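Local coordinates for hypothetical protein XAC2396 (Xanthomonas axonopodis pv. citri, PDB 2G3W) that is of unknown function but belongs to the YaeQ family, whose compact fold is built around a variation of the PD-(D/E)XK nuclease motif, at residues Trp81-Leu84 / Ser90-Arg93; Leu84-Glu89 / Glu113-Lys118. All blocks are in the same frame, centred on the assembly; numbering follows the deposited sequence. Where two conformers were deposited one is given.

Contact 1 (Trp81-Leu84 / Ser90-Arg93)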
loop_
_atom_site.group_PDB
_atom_site.type_symbol
_atom_site.label_atom_id
_atom_site.label_comp_id
_atom_site.label_asym_id
_atom_site.label_seq_id
_atom_site.Cartn_x
_atom_site.Cartn_y
_atom_site.Cartn_z
ATOM N N TRP A 81 -7.836 -13.146 -10.945
ATOM C CA TRP A 81 -7.125 -14.413 -10.863
ATOM C C TRP A 81 -6.253 -14.330 -9.645
ATOM O O TRP A 81 -5.369 -13.488 -9.586
ATOM C CB TRP A 81 -6.253 -14.567 -12.109
ATOM C CG TRP A 81 -5.348 -15.765 -12.197
ATOM C CD1 TRP A 81 -4.259 -16.048 -11.418
ATOM C CD2 TRP A 81 -5.417 -16.796 -13.175
ATOM N NE1 TRP A 81 -3.660 -17.217 -11.831
ATOM C CE2 TRP A 81 -4.354 -17.694 -12.914
ATOM C CE3 TRP A 81 -6.286 -17.057 -14.250
ATOM C CZ2 TRP A 81 -4.134 -18.843 -13.684
ATOM C CZ3 TRP A 81 -6.069 -18.202 -15.020
ATOM C CH2 TRP A 81 -4.999 -19.089 -14.725
ATOM N N ILE A 82 -6.524 -15.190 -8.654
ATOM C CA ILE A 82 -5.790 -15.163 -7.374
ATOM C C ILE A 82 -4.970 -16.438 -7.137
ATOM O O ILE A 82 -5.537 -17.536 -7.142
ATOM C CB ILE A 82 -6.775 -14.940 -6.163
ATOM C CG1 ILE A 82 -7.713 -13.723 -6.386
ATOM C CG2 ILE A 82 -5.963 -14.815 -4.846
ATOM C CD1 ILE A 82 -8.875 -13.583 -5.392
ATOM N N ASP A 83 -3.647 -16.306 -6.957
ATOM C CA ASP A 83 -2.760 -17.433 -6.667
ATOM C C ASP A 83 -2.133 -17.264 -5.285
ATOM O O ASP A 83 -1.675 -16.156 -4.932
ATOM C CB ASP A 83 -1.620 -17.576 -7.707
ATOM C CG ASP A 83 -2.043 -18.339 -8.970
ATOM O OD1 ASP A 83 -2.935 -19.184 -8.915
ATOM O OD2 ASP A 83 -1.514 -18.054 -10.044
ATOM N N LEU A 84 -2.133 -18.334 -4.491
ATOM C CA LEU A 84 -1.624 -18.239 -3.135
ATOM C C LEU A 84 -0.193 -18.681 -3.170
ATOM O O LEU A 84 0.208 -19.466 -4.047
ATOM C CB LEU A 84 -2.418 -19.080 -2.119
ATOM C CG LEU A 84 -3.955 -18.946 -2.262
ATOM C CD1 LEU A 84 -4.641 -20.021 -1.437
ATOM C CD2 LEU A 84 -4.429 -17.560 -1.887
ATOM N N SER A 90 6.961 -17.682 -14.307
ATOM C CA SER A 90 6.150 -18.045 -15.467
ATOM C C SER A 90 4.680 -18.062 -15.086
ATOM O O SER A 90 3.825 -17.751 -15.905
ATOM C CB SER A 90 6.542 -19.413 -15.985
ATOM O OG SER A 90 7.753 -19.333 -16.734
ATOM N N ARG A 91 4.405 -18.471 -13.854
ATOM C CA ARG A 91 3.048 -18.485 -13.317
ATOM C C ARG A 91 2.613 -17.023 -13.109
ATOM O O ARG A 91 1.483 -16.662 -13.403
ATOM C CB ARG A 91 3.028 -19.236 -11.987
ATOM C CG ARG A 91 1.891 -20.232 -11.783
ATOM C CD ARG A 91 0.509 -19.695 -12.234
ATOM N NE ARG A 91 -0.626 -20.213 -11.451
ATOM C CZ ARG A 91 -1.497 -21.136 -11.856
ATOM N NH1 ARG A 91 -1.406 -21.689 -13.056
ATOM N NH2 ARG A 91 -2.474 -21.518 -11.042
ATOM N N VAL A 92 3.527 -16.170 -12.654
ATOM C CA VAL A 92 3.167 -14.754 -12.486
ATOM C C VAL A 92 2.884 -14.129 -13.850
ATOM O O VAL A 92 1.853 -13.463 -14.036
ATOM C CB VAL A 92 4.197 -13.961 -11.664
ATOM C CG1 VAL A 92 3.812 -12.485 -11.607
ATOM C CG2 VAL A 92 4.205 -14.476 -10.264
ATOM N N ARG A 93 3.773 -14.376 -14.820
ATOM C CA ARG A 93 3.607 -13.817 -16.152
ATOM C C ARG A 93 2.279 -14.227 -16.771
ATOM O O ARG A 93 1.568 -13.391 -17.308
ATOM C CB ARG A 93 4.763 -14.219 -17.068
ATOM C CG ARG A 93 4.877 -13.337 -18.287
ATOM C CD ARG A 93 5.820 -13.909 -19.320
ATOM N NE ARG A 93 5.505 -15.286 -19.712
ATOM C CZ ARG A 93 4.438 -15.658 -20.417
ATOM N NH1 ARG A 93 3.531 -14.765 -20.803
ATOM N NH2 ARG A 93 4.271 -16.936 -20.732
#

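Contact 2 (Leu84-Glu89 / Glu113-Lys118)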
loop_
_atom_site.group_PDB
_atom_site.type_symbol
_atom_site.label_atom_id
_atom_site.label_comp_id
_atom_site.label_asym_id
_atom_site.label_seq_id
_atom_site.Cartn_x
_atom_site.Cartn_y
_atom_site.Cartn_z
ATOM N N LEU A 84 -2.133 -18.334 -4.491
ATOM C CA LEU A 84 -1.624 -18.239 -3.135
ATOM C C LEU A 84 -0.193 -18.681 -3.170
ATOM O O LEU A 84 0.208 -19.466 -4.047
ATOM C CB LEU A 84 -2.418 -19.080 -2.119
ATOM C CG LEU A 84 -3.955 -18.946 -2.262
ATOM C CD1 LEU A 84 -4.641 -20.021 -1.437
ATOM C CD2 LEU A 84 -4.429 -17.560 -1.887
ATOM N N GLY A 85 0.585 -18.165 -2.239
ATOM C CA GLY A 85 1.979 -18.601 -2.113
ATOM C C GLY A 85 2.973 -17.756 -2.876
ATOM O O GLY A 85 2.871 -16.510 -2.962
ATOM N N GLN A 86 3.955 -18.456 -3.442
ATOM C CA GLN A 86 5.073 -17.834 -4.075
ATOM C C GLN A 86 5.157 -18.370 -5.489
ATOM O O GLN A 86 6.109 -19.127 -5.794
ATOM C CB GLN A 86 6.345 -18.297 -3.367
ATOM C CG GLN A 86 7.182 -17.205 -2.877
ATOM C CD GLN A 86 7.125 -17.148 -1.389
ATOM O OE1 GLN A 86 8.054 -17.622 -0.740
ATOM N NE2 GLN A 86 6.029 -16.603 -0.821
ATOM N N PRO A 87 4.198 -18.009 -6.364
ATOM C CA PRO A 87 4.318 -18.538 -7.738
ATOM C C PRO A 87 5.603 -18.175 -8.460
ATOM O O PRO A 87 6.134 -17.084 -8.289
ATOM C CB PRO A 87 3.121 -17.908 -8.465
ATOM C CG PRO A 87 2.626 -16.878 -7.618
ATOM C CD PRO A 87 2.985 -17.197 -6.209
ATOM N N ASP A 88 6.096 -19.086 -9.288
ATOM C CA ASP A 88 7.276 -18.786 -10.053
ATOM C C ASP A 88 6.990 -17.720 -11.116
ATOM O O ASP A 88 5.830 -17.345 -11.367
ATOM C CB ASP A 88 7.948 -20.071 -10.590
ATOM C CG ASP A 88 7.216 -20.704 -11.792
ATOM O OD1 ASP A 88 6.220 -20.162 -12.323
ATOM O OD2 ASP A 88 7.695 -21.749 -12.249
ATOM N N GLU A 89 8.054 -17.209 -11.711
ATOM C CA GLU A 89 7.973 -16.149 -12.705
ATOM C C GLU A 89 7.008 -16.429 -13.856
ATOM O O GLU A 89 6.331 -15.523 -14.330
ATOM C CB GLU A 89 9.366 -15.901 -13.263
ATOM C CG GLU A 89 10.306 -15.527 -12.160
ATOM C CD GLU A 89 11.551 -14.914 -12.694
ATOM O OE1 GLU A 89 11.486 -13.746 -13.137
ATOM O OE2 GLU A 89 12.581 -15.600 -12.668
ATOM N N GLU A 113 9.369 -12.413 2.100
ATOM C CA GLU A 113 10.170 -11.171 2.039
ATOM C C GLU A 113 11.378 -11.309 1.098
ATOM O O GLU A 113 11.646 -10.431 0.286
ATOM C CB GLU A 113 10.667 -10.766 3.428
ATOM C CG GLU A 113 11.631 -9.549 3.375
ATOM C CD GLU A 113 11.935 -8.983 4.736
ATOM O OE1 GLU A 113 12.561 -9.700 5.554
ATOM O OE2 GLU A 113 11.545 -7.823 4.987
ATOM N N THR A 114 12.098 -12.417 1.202
ATOM C CA THR A 114 13.219 -12.659 0.298
ATOM C C THR A 114 12.772 -12.742 -1.176
ATOM O O THR A 114 13.376 -12.105 -2.048
ATOM C CB THR A 114 14.018 -13.880 0.718
ATOM O OG1 THR A 114 13.170 -15.033 0.661
ATOM C CG2 THR A 114 14.510 -13.685 2.130
ATOM N N TRP A 115 11.702 -13.478 -1.425
ATOM C CA TRP A 115 11.055 -13.537 -2.742
ATOM C C TRP A 115 10.729 -12.116 -3.267
ATOM O O TRP A 115 11.116 -11.743 -4.381
ATOM C CB TRP A 115 9.790 -14.383 -2.678
ATOM C CG TRP A 115 8.963 -14.375 -3.945
ATOM C CD1 TRP A 115 9.154 -15.141 -5.060
ATOM C CD2 TRP A 115 7.775 -13.601 -4.189
ATOM N NE1 TRP A 115 8.174 -14.868 -5.999
ATOM C CE2 TRP A 115 7.321 -13.925 -5.490
ATOM C CE3 TRP A 115 7.092 -12.631 -3.458
ATOM C CZ2 TRP A 115 6.194 -13.332 -6.063
ATOM C CZ3 TRP A 115 5.957 -12.031 -4.038
ATOM C CH2 TRP A 115 5.531 -12.383 -5.329
ATOM N N TRP A 116 10.090 -11.314 -2.443
ATOM C CA TRP A 116 9.814 -9.937 -2.874
ATOM C C TRP A 116 11.065 -9.149 -3.236
ATOM O O TRP A 116 11.170 -8.606 -4.325
ATOM C CB TRP A 116 8.969 -9.167 -1.844
ATOM C CG TRP A 116 8.807 -7.748 -2.307
ATOM C CD1 TRP A 116 9.501 -6.646 -1.878
ATOM C CD2 TRP A 116 7.975 -7.317 -3.377
ATOM N NE1 TRP A 116 9.088 -5.526 -2.599
ATOM C CE2 TRP A 116 8.175 -5.928 -3.543
ATOM C CE3 TRP A 116 7.061 -7.977 -4.219
ATOM C CZ2 TRP A 116 7.470 -5.175 -4.506
ATOM C CZ3 TRP A 116 6.378 -7.233 -5.192
ATOM C CH2 TRP A 116 6.600 -5.840 -5.326
ATOM N N LYS A 117 12.034 -9.089 -2.336
ATOM C CA LYS A 117 13.215 -8.286 -2.584
ATOM C C LYS A 117 13.989 -8.794 -3.822
ATOM O O LYS A 117 14.566 -7.984 -4.570
ATOM C CB LYS A 117 14.114 -8.262 -1.335
ATOM C CG LYS A 117 13.528 -7.587 -0.059
ATOM C CD LYS A 117 14.689 -7.385 0.947
ATOM C CE LYS A 117 14.210 -7.212 2.396
ATOM N NZ LYS A 117 15.354 -6.733 3.266
ATOM N N LYS A 118 13.998 -10.110 -4.034
ATOM C CA LYS A 118 14.571 -10.713 -5.247
ATOM C C LYS A 118 13.893 -10.267 -6.553
ATOM O O LYS A 118 14.575 -9.933 -7.541
ATOM C CB LYS A 118 14.551 -12.242 -5.186
ATOM C CG LYS A 118 15.271 -12.876 -6.392
ATOM C CD LYS A 118 15.272 -14.402 -6.345
ATOM C CE LYS A 118 15.909 -15.013 -7.618
ATOM N NZ LYS A 118 17.302 -14.490 -7.900
HETATM O O HOH W 1 7.896 -15.420 -8.927
#

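Contact 1 (Trp81-Leu84 / Ser90-Arg93)
With the carboxylate of Asp83 swung to lie anti to its own carbonyl carbon (chi1 -83°) and the chain of Arg91 bent at chi2 and chi3, a strand acid and a helix guanidinium come together in a salt bridge. The two flat groups lie nearly parallel, their planes 13° apart, although the side chains as a whole cross at about a right angle. The shortest approach is Arg91 NE to Asp83 OD2 at 2.7 Å, a bent and therefore weak hydrogen bond. Arg91 NH2 adds a second one to Asp83 OD1, 3.2 Å long, which reaches that oxygen on its syn side but tilted out of the carboxylate plane. Trp81, two residues back on the strand, holds the acid from another direction: its NE1 donates to Asp83 OD2 over 2.9 Å, the oxygen lying in the indole plane while the N-H arrives from above the carboxylate. OD2 therefore has two donors, the straighter one from the indole and the weak one from Arg91, which should help to fix the rotation of the carboxylate. The same indole presents its rim to the arginine. Trp81 CZ2 stands 3.9 Å from Arg91 CZ, over the centre of one guanidinium face, with the two planes 75° apart. Arg91 NH2 also donates to the backbone oxygen of Glu66, and Pro67 packs against both Trp81 and Asp83. The contact ties strand 78-84 to the first turn of helix 89-98 within a beta-alpha-beta unit completed by strand 101-106, to which Trp81 and Asp83 are joined by backbone hydrogen bonds; Trp81 also packs farther along the helix, on Ala95 and Arg98.

Contact 2 (Leu84-Glu89 / Glu113-Lys118)
A CH-pi contact backed by a water bridge joins the loop that leaves strand 78-84 to helix 110-123 near the protein surface. Gln86 and Trp115 carry it, and their CA atoms are the nearest pair across the two segments, 7.5 Å apart. Trp115 has CG anti to its backbone N (chi1 173°), which sends the indole out toward the loop. Over one face of that ring sits Gln86 CG, 3.7 Å from the centroid of the five-membered ring and 19° off its normal; its closest ring atom is Trp115 CG at 3.5 Å. The two side chains run past each other in opposite directions. Bent at chi2, the glutamine chain turns its amide off the ring past Trp115 CG, on the side of CB, with Gln86 CD 4.1 Å from Trp115 CB and the amide and indole planes 25° apart. There NE2 bonds to the hydroxyl of Thr112, so the helix holds the polar end while CG lies on the ring. Pro87 contributes its carbonyl: a water in the indole plane accepts from Trp115 NE1 at 3.0 Å and donates to Pro87 O. This second leg is unusually short at 2.5 Å, its exact length doubtful. Val104 of strand 101-106 packs against both Pro87 and Trp115, and His119 meets the indole one helical turn on. Just after the bridge, Asp88 is the N-cap of helix 89-98, its OD1 accepting from the backbone N of Arg91. The arrangement is that of a strand-to-helix connection in an alpha/beta fold, here packed against the helix following the next strand, in a family assigned to the PD-(D/E)XK clan.

In the fold
Contacts 1 and 2 start from the same piece of chain and share Leu84, where strand 78-84 passes into the loop; their centres are 11 Å apart. They also touch directly, Val92 CG2 of the helix packing at 3.8 Å on Pro87 O, the carbonyl that takes part in the water bridge. Contact 1 joins helix 89-98 to its preceding strand by a salt bridge in a largely buried setting, while contact 2 fastens the intervening loop to helix 110-123 nearer the surface. Arg91 belongs to both, its side chain in contact 1 and its backbone N capped from the loop of contact 2. Together the contacts link successive strands and helices of the alpha/beta part of the fold.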